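Thermoresistant glucokinase (Janibacter sp. HTCC2649, PDB 4EUN) probably catalyses the ATP-dependent phosphorylation of gluconate to 6-phosphogluconate, as a P-loop sugar kinase of the thermoresistant gluconokinase type. Local coordinates at residues P28-V33 / S125-H130; T53-A58 / P195-H200; E59-H64 / T107-K112. All blocks are in the same frame, centred on the assembly; numbering follows the deposited sequence.

Contact 1: residues P28-V33 / S125-H130; sequences PTRHVV and SVDFLH
R30 reaches D127 through a side chain folded at chi2 and chi3 (-65° and -61°), which doubles the guanidinium back beside the neighbouring strand. Its NH2 makes a salt bridge to D127 OD2 at 2.9 Å; the carboxylate oxygen lies in the guanidinium plane but is approached from above the carboxylate. NH2 also binds L191 O, and S170 OG holds the other oxygen, OD1. A water joins R30 NE, H31 N, S125 OG and D127 OD2 just before the strands begin to pair. At H31 the parallel ladder begins: its carbonyl O takes D127 N at 2.9 Å, while its CB rests 3.5 Å from S125 O. V32 bridges D127 and sends CG1 to L129 CD1, 3.9 Å away. V33 lies on the opposite face, its N giving to D127 O (2.8 Å) and its O accepting from L129 N (2.8 Å). V33 CG2 meets V126 CG1 at 3.6 Å, and CB flanks F128 CE2 at 3.7 Å; beta-branched valine favours extended backbone and packs its methyls on the sheet's faces. Helix 180-191 covers the V32 and L129 face, helix 80-99 packs on H31, and strand 104-108 pairs with the other edge of strand 31-35.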
ATOM      1  N   PRO A  28       1.075  21.795 -10.499  1.00 62.72           N
ATOM      2  CA  PRO A  28      -0.154  21.137 -10.057  1.00 55.06           C
ATOM      3  C   PRO A  28       0.130  19.766  -9.456  1.00 45.17           C
ATOM      4  O   PRO A  28       1.160  19.159  -9.760  1.00 43.61           O
ATOM      5  CB  PRO A  28      -0.941  20.975 -11.351  1.00 54.18           C
ATOM      6  CG  PRO A  28      -0.535  22.157 -12.168  1.00 61.21           C
ATOM      7  CD  PRO A  28       0.909  22.442 -11.810  1.00 70.15           C
ATOM      8  N   THR A  29      -0.775  19.274  -8.617  1.00 36.16           N
ATOM      9  CA  THR A  29      -0.599  17.951  -8.043  1.00 28.99           C
ATOM     10  C   THR A  29      -1.038  16.913  -9.053  1.00 30.32           C
ATOM     11  O   THR A  29      -1.816  17.215  -9.960  1.00 32.67           O
ATOM     12  CB  THR A  29      -1.346  17.778  -6.711  1.00 30.17           C
ATOM     13  OG1 THR A  29      -2.747  17.990  -6.906  1.00 29.51           O
ATOM     14  CG2 THR A  29      -0.828  18.783  -5.684  1.00 30.41           C
ATOM     15  N   ARG A  30      -0.521  15.699  -8.913  1.00 26.95           N
ATOM     16  CA  ARG A  30      -0.876  14.616  -9.822  1.00 23.37           C
ATOM     17  C   ARG A  30      -1.490  13.488  -9.028  1.00 22.68           C
ATOM     18  O   ARG A  30      -1.123  13.253  -7.869  1.00 24.48           O
ATOM     19  CB  ARG A  30       0.361  14.100 -10.554  1.00 25.40           C
ATOM     20  CG  ARG A  30       1.061  15.143 -11.406  1.00 27.80           C
ATOM     21  CD  ARG A  30       0.178  15.608 -12.554  1.00 27.44           C
ATOM     22  NE  ARG A  30      -0.160  14.499 -13.445  1.00 27.72           N
ATOM     23  CZ  ARG A  30       0.610  14.077 -14.445  1.00 29.27           C
ATOM     24  NH1 ARG A  30       1.772  14.663 -14.689  1.00 31.68           N
ATOM     25  NH2 ARG A  30       0.219  13.059 -15.197  1.00 28.61           N
ATOM     26  N   HIS A  31      -2.426  12.779  -9.651  1.00 21.82           N
ATOM     27  CA  HIS A  31      -3.135  11.715  -8.969  1.00 19.19           C
ATOM     28  C   HIS A  31      -3.359  10.571  -9.927  1.00 21.59           C
ATOM     29  O   HIS A  31      -4.043  10.721 -10.936  1.00 25.71           O
ATOM     30  CB  HIS A  31      -4.441  12.260  -8.379  1.00 22.25           C
ATOM     31  CG  HIS A  31      -4.207  13.472  -7.535  1.00 24.72           C
ATOM     32  ND1 HIS A  31      -3.809  13.384  -6.219  1.00 23.26           N
ATOM     33  CD2 HIS A  31      -4.215  14.791  -7.840  1.00 25.27           C
ATOM     34  CE1 HIS A  31      -3.604  14.603  -5.743  1.00 21.40           C
ATOM     35  NE2 HIS A  31      -3.846  15.471  -6.703  1.00 23.88           N
ATOM     36  N   VAL A  32      -2.744   9.440  -9.604  1.00 19.43           N
ATOM     37  CA  VAL A  32      -2.708   8.293 -10.503  1.00 19.41           C
ATOM     38  C   VAL A  32      -3.461   7.151  -9.856  1.00 19.87           C
ATOM     39  O   VAL A  32      -3.359   6.936  -8.654  1.00 18.80           O
ATOM     40  CB  VAL A  32      -1.244   7.860 -10.778  1.00 21.33           C
ATOM     41  CG1 VAL A  32      -1.194   6.689 -11.758  1.00 22.01           C
ATOM     42  CG2 VAL A  32      -0.432   9.036 -11.317  1.00 22.74           C
ATOM     43  N   VAL A  33      -4.234   6.425 -10.661  1.00 18.92           N
ATOM     44  CA  VAL A  33      -4.896   5.213 -10.199  1.00 18.98           C
ATOM     45  C   VAL A  33      -4.429   4.054 -11.062  1.00 19.81           C
ATOM     46  O   VAL A  33      -4.549   4.113 -12.284  1.00 20.87           O
ATOM     47  CB  VAL A  33      -6.444   5.330 -10.278  1.00 18.51           C
ATOM     48  CG1 VAL A  33      -7.100   3.989  -9.957  1.00 21.06           C
ATOM     49  CG2 VAL A  33      -6.934   6.408  -9.311  1.00 22.26           C
ATOM     50  N   SER A 125      -7.463  16.258 -11.208  1.00 26.18           N
ATOM     51  CA  SER A 125      -7.326  15.353 -12.348  1.00 26.42           C
ATOM     52  C   SER A 125      -7.022  13.956 -11.836  1.00 25.72           C
ATOM     53  O   SER A 125      -6.506  13.798 -10.728  1.00 25.92           O
ATOM     54  CB  SER A 125      -6.200  15.802 -13.279  1.00 33.05           C
ATOM     55  OG  SER A 125      -4.956  15.805 -12.596  1.00 32.90           O
ATOM     56  N   VAL A 126      -7.359  12.942 -12.633  1.00 25.43           N
ATOM     57  CA  VAL A 126      -6.967  11.565 -12.336  1.00 27.05           C
ATOM     58  C   VAL A 126      -6.501  10.835 -13.598  1.00 28.05           C
ATOM     59  O   VAL A 126      -7.219  10.785 -14.606  1.00 26.70           O
ATOM     60  CB  VAL A 126      -8.096  10.746 -11.672  1.00 24.04           C
ATOM     61  CG1 VAL A 126      -7.564   9.379 -11.237  1.00 23.49           C
ATOM     62  CG2 VAL A 126      -8.663  11.468 -10.464  1.00 25.87           C
ATOM     63  N   ASP A 127      -5.296  10.275 -13.537  1.00 22.69           N
ATOM     64  CA  ASP A 127      -4.738   9.528 -14.658  1.00 23.27           C
ATOM     65  C   ASP A 127      -4.763   8.056 -14.322  1.00 19.75           C
ATOM     66  O   ASP A 127      -4.390   7.663 -13.223  1.00 22.69           O
ATOM     67  CB  ASP A 127      -3.293   9.965 -14.924  1.00 28.41           C
ATOM     68  CG  ASP A 127      -3.180  11.434 -15.265  1.00 32.05           C
ATOM     69  OD1 ASP A 127      -3.865  11.893 -16.209  1.00 29.73           O
ATOM     70  OD2 ASP A 127      -2.406  12.133 -14.577  1.00 32.21           O
ATOM     71  N   PHE A 128      -5.210   7.229 -15.266  1.00 20.64           N
ATOM     72  CA  PHE A 128      -5.361   5.809 -14.995  1.00 20.36           C
ATOM     73  C   PHE A 128      -4.316   4.973 -15.701  1.00 22.24           C
ATOM     74  O   PHE A 128      -4.031   5.189 -16.876  1.00 24.48           O
ATOM     75  CB  PHE A 128      -6.770   5.346 -15.420  1.00 20.81           C
ATOM     76  CG  PHE A 128      -7.848   5.873 -14.531  1.00 21.46           C
ATOM     77  CD1 PHE A 128      -8.390   7.137 -14.741  1.00 22.62           C
ATOM     78  CD2 PHE A 128      -8.286   5.122 -13.445  1.00 18.55           C
ATOM     79  CE1 PHE A 128      -9.368   7.641 -13.884  1.00 22.72           C
ATOM     80  CE2 PHE A 128      -9.263   5.614 -12.591  1.00 18.56           C
ATOM     81  CZ  PHE A 128      -9.802   6.873 -12.810  1.00 21.02           C
ATOM     82  N   LEU A 129      -3.732   4.029 -14.971  1.00 20.13           N
ATOM     83  CA  LEU A 129      -2.909   2.991 -15.579  1.00 18.15           C
ATOM     84  C   LEU A 129      -3.714   1.708 -15.473  1.00 19.40           C
ATOM     85  O   LEU A 129      -3.963   1.197 -14.382  1.00 18.88           O
ATOM     86  CB  LEU A 129      -1.570   2.853 -14.846  1.00 19.71           C
ATOM     87  CG  LEU A 129      -0.721   4.118 -14.719  1.00 21.39           C
ATOM     88  CD1 LEU A 129       0.490   3.828 -13.844  1.00 20.98           C
ATOM     89  CD2 LEU A 129      -0.285   4.630 -16.083  1.00 26.33           C
ATOM     90  N   HIS A 130      -4.149   1.198 -16.615  1.00 19.32           N
ATOM     91  CA  HIS A 130      -4.999   0.010 -16.636  1.00 19.98           C
ATOM     92  C   HIS A 130      -4.147  -1.236 -16.892  1.00 22.23           C
ATOM     93  O   HIS A 130      -3.713  -1.483 -18.016  1.00 21.68           O
ATOM     94  CB  HIS A 130      -6.065   0.179 -17.718  1.00 20.72           C
ATOM     95  CG  HIS A 130      -6.921  -1.029 -17.936  1.00 20.71           C
ATOM     96  ND1 HIS A 130      -7.731  -1.155 -19.045  1.00 20.66           N
ATOM     97  CD2 HIS A 130      -7.106  -2.150 -17.199  1.00 22.15           C
ATOM     98  CE1 HIS A 130      -8.367  -2.313 -18.989  1.00 22.75           C
ATOM     99  NE2 HIS A 130      -8.006  -2.939 -17.886  1.00 21.42           N
TER
HETATM  100  O   HOH W   1      -3.020  13.702 -12.357  1.00 27.58           O

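Contact 2: residues T53-A58 / P195-H200; sequences TGLEFA and PAVATH
V197 makes the apolar part of this contact, its CG1 lying 3.7 Å from L55 CD1; branched valine and leucine supply methyls for this meeting beside I105. With CG1 roughly opposite the backbone N (chi1 156°), the same methyl also comes within 3.8 Å of T53 O, so one branch touches both a side chain and a peptide. The other branch, CG2, faces P28 O at the start of the ordered chain, and S103 packs beside the valine. The 3-10 turn 195-197 that presents V197 closes with a hydrogen bond from A198 N to P195 O (3.3 Å).

T53 to L55 make the turn from helix 42-53 to the edge strand 56-59 in a beta-alpha-beta crossover of the parallel P-loop kinase sheet. G54 makes that turn with a positive phi of 83°, a backbone shape that suits glycine, and T53 OG1, bound to V49 O, also takes a weak bond from L55 N.

A198 follows, and its small CB sits 3.3 Å from T53 O and 4.2 Å from G54 CA. Because G54 carries no CB toward A198, the backbones come to 4.3 Å between the CA atoms of G54 and A198. The C-terminal tail goes on to the second subunit, where A198 packs on G147 and T199 forms backbone hydrogen bonds, its OG1 adding a weak one to H148 O.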
ATOM      1  N   THR A  53       8.996   9.054  -8.488  1.00 31.92           N
ATOM      2  CA  THR A  53       8.283  10.312  -8.677  1.00 33.01           C
ATOM      3  C   THR A  53       7.964  11.037  -7.377  1.00 35.22           C
ATOM      4  O   THR A  53       7.628  12.219  -7.402  1.00 35.10           O
ATOM      5  CB  THR A  53       6.950  10.075  -9.375  1.00 31.28           C
ATOM      6  OG1 THR A  53       6.211   9.108  -8.622  1.00 29.39           O
ATOM      7  CG2 THR A  53       7.165   9.560 -10.783  1.00 35.08           C
ATOM      8  N   GLY A  54       8.014  10.320  -6.258  1.00 29.65           N
ATOM      9  CA  GLY A  54       7.634  10.892  -4.980  1.00 33.58           C
ATOM     10  C   GLY A  54       6.141  10.891  -4.696  1.00 30.27           C
ATOM     11  O   GLY A  54       5.701  11.462  -3.696  1.00 33.68           O
ATOM     12  N   LEU A  55       5.357  10.257  -5.571  1.00 26.02           N
ATOM     13  CA  LEU A  55       3.920  10.158  -5.348  1.00 21.99           C
ATOM     14  C   LEU A  55       3.650   9.316  -4.096  1.00 26.22           C
ATOM     15  O   LEU A  55       4.361   8.339  -3.841  1.00 25.69           O
ATOM     16  CB  LEU A  55       3.234   9.526  -6.560  1.00 21.85           C
ATOM     17  CG  LEU A  55       2.714  10.437  -7.674  1.00 30.75           C
ATOM     18  CD1 LEU A  55       3.695  11.509  -8.060  1.00 35.67           C
ATOM     19  CD2 LEU A  55       2.358   9.587  -8.887  1.00 29.49           C
ATOM     20  N   GLU A  56       2.636   9.685  -3.314  1.00 21.48           N
ATOM     21  CA  GLU A  56       2.304   8.900  -2.120  1.00 18.98           C
ATOM     22  C   GLU A  56       1.498   7.684  -2.525  1.00 20.33           C
ATOM     23  O   GLU A  56       0.438   7.824  -3.117  1.00 20.04           O
ATOM     24  CB  GLU A  56       1.456   9.693  -1.129  1.00 21.48           C
ATOM     25  CG  GLU A  56       1.078   8.836   0.082  1.00 22.86           C
ATOM     26  CD  GLU A  56       0.238   9.551   1.113  1.00 22.95           C
ATOM     27  OE1 GLU A  56      -0.051  10.756   0.937  1.00 25.38           O
ATOM     28  OE2 GLU A  56      -0.129   8.888   2.115  1.00 27.11           O
ATOM     29  N   PHE A  57       1.982   6.505  -2.153  1.00 20.17           N
ATOM     30  CA  PHE A  57       1.304   5.264  -2.510  1.00 21.84           C
ATOM     31  C   PHE A  57       0.272   4.885  -1.457  1.00 20.57           C
ATOM     32  O   PHE A  57       0.538   4.951  -0.260  1.00 23.39           O
ATOM     33  CB  PHE A  57       2.344   4.147  -2.661  1.00 21.07           C
ATOM     34  CG  PHE A  57       1.756   2.764  -2.717  1.00 21.19           C
ATOM     35  CD1 PHE A  57       0.883   2.399  -3.733  1.00 23.51           C
ATOM     36  CD2 PHE A  57       2.100   1.821  -1.765  1.00 27.92           C
ATOM     37  CE1 PHE A  57       0.354   1.127  -3.771  1.00 27.95           C
ATOM     38  CE2 PHE A  57       1.582   0.544  -1.812  1.00 39.74           C
ATOM     39  CZ  PHE A  57       0.707   0.198  -2.818  1.00 30.60           C
ATOM     40  N   ALA A  58      -0.913   4.479  -1.911  1.00 19.92           N
ATOM     41  CA  ALA A  58      -1.905   3.898  -1.009  1.00 20.86           C
ATOM     42  C   ALA A  58      -2.632   2.758  -1.703  1.00 18.07           C
ATOM     43  O   ALA A  58      -2.796   2.753  -2.918  1.00 20.67           O
ATOM     44  CB  ALA A  58      -2.903   4.941  -0.557  1.00 25.92           C
ATOM     45  N   PRO A 195       9.395  16.785 -12.243  1.00 66.06           N
ATOM     46  CA  PRO A 195      10.414  16.467 -11.233  1.00 68.51           C
ATOM     47  C   PRO A 195      10.170  17.203  -9.921  1.00 66.56           C
ATOM     48  O   PRO A 195      10.528  16.709  -8.853  1.00 63.39           O
ATOM     49  CB  PRO A 195      11.714  16.968 -11.879  1.00 78.70           C
ATOM     50  CG  PRO A 195      11.279  17.947 -12.930  1.00 75.42           C
ATOM     51  CD  PRO A 195       9.989  17.391 -13.447  1.00 70.94           C
ATOM     52  N   ALA A 196       9.553  18.376 -10.018  1.00 72.97           N
ATOM     53  CA  ALA A 196       9.293  19.221  -8.859  1.00 71.85           C
ATOM     54  C   ALA A 196       8.165  18.693  -7.970  1.00 61.13           C
ATOM     55  O   ALA A 196       7.874  19.270  -6.923  1.00 65.37           O
ATOM     56  CB  ALA A 196       9.002  20.650  -9.305  1.00 72.77           C
ATOM     57  N   VAL A 197       7.527  17.604  -8.390  1.00 50.10           N
ATOM     58  CA  VAL A 197       6.502  16.952  -7.570  1.00 57.02           C
ATOM     59  C   VAL A 197       7.138  16.192  -6.397  1.00 65.16           C
ATOM     60  O   VAL A 197       6.540  16.047  -5.326  1.00 63.72           O
ATOM     61  CB  VAL A 197       5.617  16.007  -8.425  1.00 62.64           C
ATOM     62  CG1 VAL A 197       4.965  14.918  -7.577  1.00 55.28           C
ATOM     63  CG2 VAL A 197       4.560  16.805  -9.183  1.00 66.74           C
ATOM     64  N   ALA A 198       8.369  15.730  -6.606  1.00 67.58           N
ATOM     65  CA  ALA A 198       9.063  14.910  -5.617  1.00 67.04           C
ATOM     66  C   ALA A 198       9.723  15.756  -4.547  1.00 69.41           C
ATOM     67  O   ALA A 198       9.608  16.983  -4.546  1.00 68.39           O
ATOM     68  CB  ALA A 198      10.098  14.038  -6.294  1.00 70.53           C
ATOM     69  N   THR A 199      10.425  15.085  -3.641  1.00 71.85           N
ATOM     70  CA  THR A 199      11.244  15.755  -2.640  1.00 80.69           C
ATOM     71  C   THR A 199      12.660  15.202  -2.774  1.00 86.22           C
ATOM     72  O   THR A 199      12.884  14.212  -3.476  1.00 83.54           O
ATOM     73  CB  THR A 199      10.711  15.513  -1.200  1.00 74.12           C
ATOM     74  OG1 THR A 199       9.284  15.632  -1.183  1.00 76.46           O
ATOM     75  CG2 THR A 199      11.288  16.524  -0.225  1.00 84.44           C
ATOM     76  N   HIS A 200      13.615  15.861  -2.131  1.00 93.17           N
ATOM     77  CA  HIS A 200      14.977  15.364  -2.038  1.00 98.71           C
ATOM     78  C   HIS A 200      15.464  15.712  -0.643  1.00103.10           C
ATOM     79  O   HIS A 200      16.414  15.128  -0.123  1.00113.32           O
ATOM     80  CB  HIS A 200      15.872  16.014  -3.099  1.00 99.94           C
ATOM     81  CG  HIS A 200      15.249  16.079  -4.460  1.00 99.64           C
ATOM     82  ND1 HIS A 200      14.295  17.017  -4.795  1.00 95.30           N
ATOM     83  CD2 HIS A 200      15.436  15.323  -5.567  1.00100.80           C
ATOM     84  CE1 HIS A 200      13.925  16.837  -6.050  1.00 92.74           C
ATOM     85  NE2 HIS A 200      14.603  15.814  -6.543  1.00 94.59           N
ATOM     86  OXT HIS A 200      14.891  16.593   0.001  1.00101.76           O
TER

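Contact 3: residues E59-H64 / T107-K112; sequences EADAFH and TCSALK
A60 sets its CB 3.8 Å from C108 SG and a short 2.9 Å from T107 O, both lying to one side of the small methyl. The short contact accompanies the backbone pairing, because A60 N donates to that same T107 O (3.0 Å), lying in its carbonyl plane. This bond completes the parallel bridge between E59 and T107 before the two segments part.

In the E59 conformer described here, one of two, OE1 accepts from T107 OG1 at 2.7 Å, the hydroxyl coming from above the carboxylate plane (56° out of it). T107 carries this OG1 at chi1 50°, between its backbone N and carbonyl carbon. E59 OE2 accepts D61 N at 3.1 Å, in this conformer linking the glutamate to the 3-10 segment 60-63; neither bond need persist in the other conformer.

Both segments leave the C-terminal ends of parallel strands, the end of the sheet that carries the active site in P-loop kinases. T107 touches K42 of the probable Walker A motif and A46 further along helix 42-53. A sulfate, probably from the crystallisation liquor but possibly marking a phosphate pocket, lies about 5 Å from the E59 side chain.

Further along, one water donates to D61 OD1 (2.9 Å) and accepts from S109 N (2.8 Å), while a second joins D61 OD1 to S109 OG. Small polar S109 and acidic D61 suit a link made through water. On the 3-10 segment, A60 O accepts from W86 NE1, and A62 O reaches W93 NE1 of the second subunit.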
ATOM      1  N   GLU A  59      -3.083   1.804  -0.897  0.53 19.43           N
ATOM      2  CA  GLU A  59      -3.821   0.655  -1.382  0.53 21.75           C
ATOM      3  C   GLU A  59      -5.302   0.921  -1.149  0.53 18.82           C
ATOM      4  O   GLU A  59      -5.723   1.081  -0.005  0.53 22.52           O
ATOM      5  CB  GLU A  59      -3.373  -0.565  -0.583  0.53 20.38           C
ATOM      6  CG  GLU A  59      -3.037  -1.755  -1.439  0.53 30.64           C
ATOM      7  CD  GLU A  59      -4.265  -2.327  -2.097  0.53 43.28           C
ATOM      8  OE1 GLU A  59      -4.177  -2.746  -3.271  0.53 53.96           O
ATOM      9  OE2 GLU A  59      -5.325  -2.355  -1.434  0.53 33.59           O
ATOM     10  N   ALA A  60      -6.086   0.989  -2.226  1.00 21.58           N
ATOM     11  CA  ALA A  60      -7.488   1.391  -2.109  1.00 23.18           C
ATOM     12  C   ALA A  60      -8.361   0.443  -1.286  1.00 21.01           C
ATOM     13  O   ALA A  60      -9.328   0.891  -0.676  1.00 24.22           O
ATOM     14  CB  ALA A  60      -8.119   1.620  -3.488  1.00 22.47           C
ATOM     15  N   ASP A  61      -8.031  -0.847  -1.244  1.00 20.76           N
ATOM     16  CA  ASP A  61      -8.880  -1.781  -0.498  1.00 19.54           C
ATOM     17  C   ASP A  61      -8.895  -1.442   0.995  1.00 18.23           C
ATOM     18  O   ASP A  61      -9.812  -1.832   1.704  1.00 19.43           O
ATOM     19  CB  ASP A  61      -8.462  -3.244  -0.706  1.00 21.87           C
ATOM     20  CG  ASP A  61      -9.084  -3.866  -1.933  1.00 31.81           C
ATOM     21  OD1 ASP A  61     -10.059  -3.295  -2.468  1.00 32.49           O
ATOM     22  OD2 ASP A  61      -8.612  -4.949  -2.353  1.00 35.18           O
ATOM     23  N   ALA A  62      -7.883  -0.730   1.487  1.00 17.50           N
ATOM     24  CA  ALA A  62      -7.850  -0.421   2.905  1.00 18.84           C
ATOM     25  C   ALA A  62      -8.966   0.553   3.269  1.00 18.87           C
ATOM     26  O   ALA A  62      -9.350   0.653   4.433  1.00 20.98           O
ATOM     27  CB  ALA A  62      -6.483   0.154   3.298  1.00 18.79           C
ATOM     28  N   PHE A  63      -9.490   1.248   2.264  1.00 19.43           N
ATOM     29  CA  PHE A  63     -10.576   2.212   2.454  1.00 24.07           C
ATOM     30  C   PHE A  63     -11.940   1.534   2.500  1.00 24.01           C
ATOM     31  O   PHE A  63     -12.931   2.174   2.855  1.00 25.09           O
ATOM     32  CB  PHE A  63     -10.588   3.248   1.328  1.00 22.24           C
ATOM     33  CG  PHE A  63      -9.425   4.201   1.357  1.00 23.33           C
ATOM     34  CD1 PHE A  63      -8.168   3.801   0.923  1.00 23.13           C
ATOM     35  CD2 PHE A  63      -9.602   5.510   1.782  1.00 23.73           C
ATOM     36  CE1 PHE A  63      -7.097   4.686   0.924  1.00 25.84           C
ATOM     37  CE2 PHE A  63      -8.535   6.405   1.786  1.00 27.05           C
ATOM     38  CZ  PHE A  63      -7.284   5.992   1.356  1.00 28.49           C
ATOM     39  N   HIS A  64     -12.003   0.261   2.108  1.00 17.71           N
ATOM     40  CA  HIS A  64     -13.254  -0.503   2.196  1.00 19.17           C
ATOM     41  C   HIS A  64     -13.576  -0.732   3.665  1.00 20.21           C
ATOM     42  O   HIS A  64     -12.673  -0.798   4.499  1.00 22.00           O
ATOM     43  CB  HIS A  64     -13.117  -1.880   1.521  1.00 18.40           C
ATOM     44  CG  HIS A  64     -13.574  -1.928   0.096  1.00 20.39           C
ATOM     45  ND1 HIS A  64     -14.844  -1.569  -0.288  1.00 22.15           N
ATOM     46  CD2 HIS A  64     -12.937  -2.331  -1.032  1.00 21.37           C
ATOM     47  CE1 HIS A  64     -14.973  -1.737  -1.593  1.00 23.72           C
ATOM     48  NE2 HIS A  64     -13.830  -2.201  -2.067  1.00 21.96           N
ATOM     49  N   THR A 107      -3.679   1.942  -5.830  1.00 18.91           N
ATOM     50  CA  THR A 107      -4.086   0.753  -6.572  1.00 17.45           C
ATOM     51  C   THR A 107      -5.558   0.491  -6.328  1.00 22.34           C
ATOM     52  O   THR A 107      -5.996   0.529  -5.183  1.00 25.02           O
ATOM     53  CB  THR A 107      -3.297  -0.466  -6.109  1.00 22.04           C
ATOM     54  OG1 THR A 107      -3.343  -0.537  -4.679  1.00 25.84           O
ATOM     55  CG2 THR A 107      -1.845  -0.352  -6.532  1.00 28.32           C
ATOM     56  N   CYS A 108      -6.307   0.224  -7.398  1.00 20.78           N
ATOM     57  CA  CYS A 108      -7.718  -0.157  -7.301  1.00 25.78           C
ATOM     58  C   CYS A 108      -7.969  -1.464  -8.037  1.00 26.85           C
ATOM     59  O   CYS A 108      -7.328  -1.742  -9.050  1.00 27.20           O
ATOM     60  CB  CYS A 108      -8.615   0.893  -7.961  1.00 33.79           C
ATOM     61  SG  CYS A 108      -8.713   2.454  -7.096  1.00 28.66           S
ATOM     62  N   SER A 109      -8.937  -2.245  -7.562  1.00 24.86           N
ATOM     63  CA  SER A 109      -9.435  -3.389  -8.325  1.00 24.85           C
ATOM     64  C   SER A 109     -10.255  -2.893  -9.520  1.00 22.75           C
ATOM     65  O   SER A 109     -10.128  -1.741  -9.933  1.00 25.99           O
ATOM     66  CB  SER A 109     -10.275  -4.294  -7.429  1.00 26.68           C
ATOM     67  OG  SER A 109     -11.193  -3.526  -6.678  1.00 33.77           O
ATOM     68  N   ALA A 110     -11.089  -3.765 -10.096  1.00 23.24           N
ATOM     69  CA  ALA A 110     -11.804  -3.429 -11.328  1.00 26.81           C
ATOM     70  C   ALA A 110     -12.738  -2.239 -11.139  1.00 28.05           C
ATOM     71  O   ALA A 110     -13.457  -2.154 -10.141  1.00 29.18           O
ATOM     72  CB  ALA A 110     -12.580  -4.613 -11.821  1.00 20.59           C
ATOM     73  N   LEU A 111     -12.732  -1.324 -12.101  1.00 24.68           N
ATOM     74  CA  LEU A 111     -13.635  -0.193 -12.036  1.00 22.53           C
ATOM     75  C   LEU A 111     -14.459  -0.052 -13.307  1.00 27.81           C
ATOM     76  O   LEU A 111     -13.949  -0.222 -14.425  1.00 28.65           O
ATOM     77  CB  LEU A 111     -12.851   1.091 -11.863  1.00 21.81           C
ATOM     78  CG  LEU A 111     -11.908   1.168 -10.669  1.00 16.90           C
ATOM     79  CD1 LEU A 111     -11.053   2.415 -10.798  1.00 21.15           C
ATOM     80  CD2 LEU A 111     -12.712   1.183  -9.390  1.00 29.56           C
ATOM     81  N   LYS A 112     -15.733   0.275 -13.119  1.00 19.81           N
ATOM     82  CA  LYS A 112     -16.596   0.702 -14.194  1.00 20.14           C
ATOM     83  C   LYS A 112     -16.284   2.147 -14.531  1.00 22.47           C
ATOM     84  O   LYS A 112     -15.718   2.859 -13.710  1.00 22.96           O
ATOM     85  CB  LYS A 112     -18.049   0.610 -13.744  1.00 23.56           C
ATOM     86  CG  LYS A 112     -18.525  -0.795 -13.424  1.00 23.58           C
ATOM     87  CD  LYS A 112     -20.036  -0.778 -13.173  1.00 24.33           C
ATOM     88  CE  LYS A 112     -20.556  -2.148 -12.766  1.00 28.86           C
ATOM     89  NZ  LYS A 112     -22.041  -2.129 -12.606  1.00 29.05           N
TER
HETATM   90  O   HOH W   2      -9.135  -1.850  -4.838  1.00 23.69           O
HETATM   91  O   HOH W   3     -11.862  -4.198  -4.353  1.00 33.83           O

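Overall arrangement
All three contacts reach one parallel sheet of order 2-3-1-4-5. Contact 1 lies in its middle, has the largest buried area of the three and consists mostly of buried residues, combining a backbone ladder and branched apolar side chains with a salt bridge where the strands start to pair. Contacts 2 and 3 share the edge strand 56-59 at its two ends: contact 2, about 17 Å from the chain's centre, packs the C-terminal tail against the helix-to-strand turn without hydrogen bonds, whereas contact 3 uses hydroxyl, carboxylate and water beside the probable phosphate-binding region. Contact 1 touches both, V32 meeting L55 and V33 meeting C108. Contacts 2 and 3 also border the second subunit, which contact 1 does not.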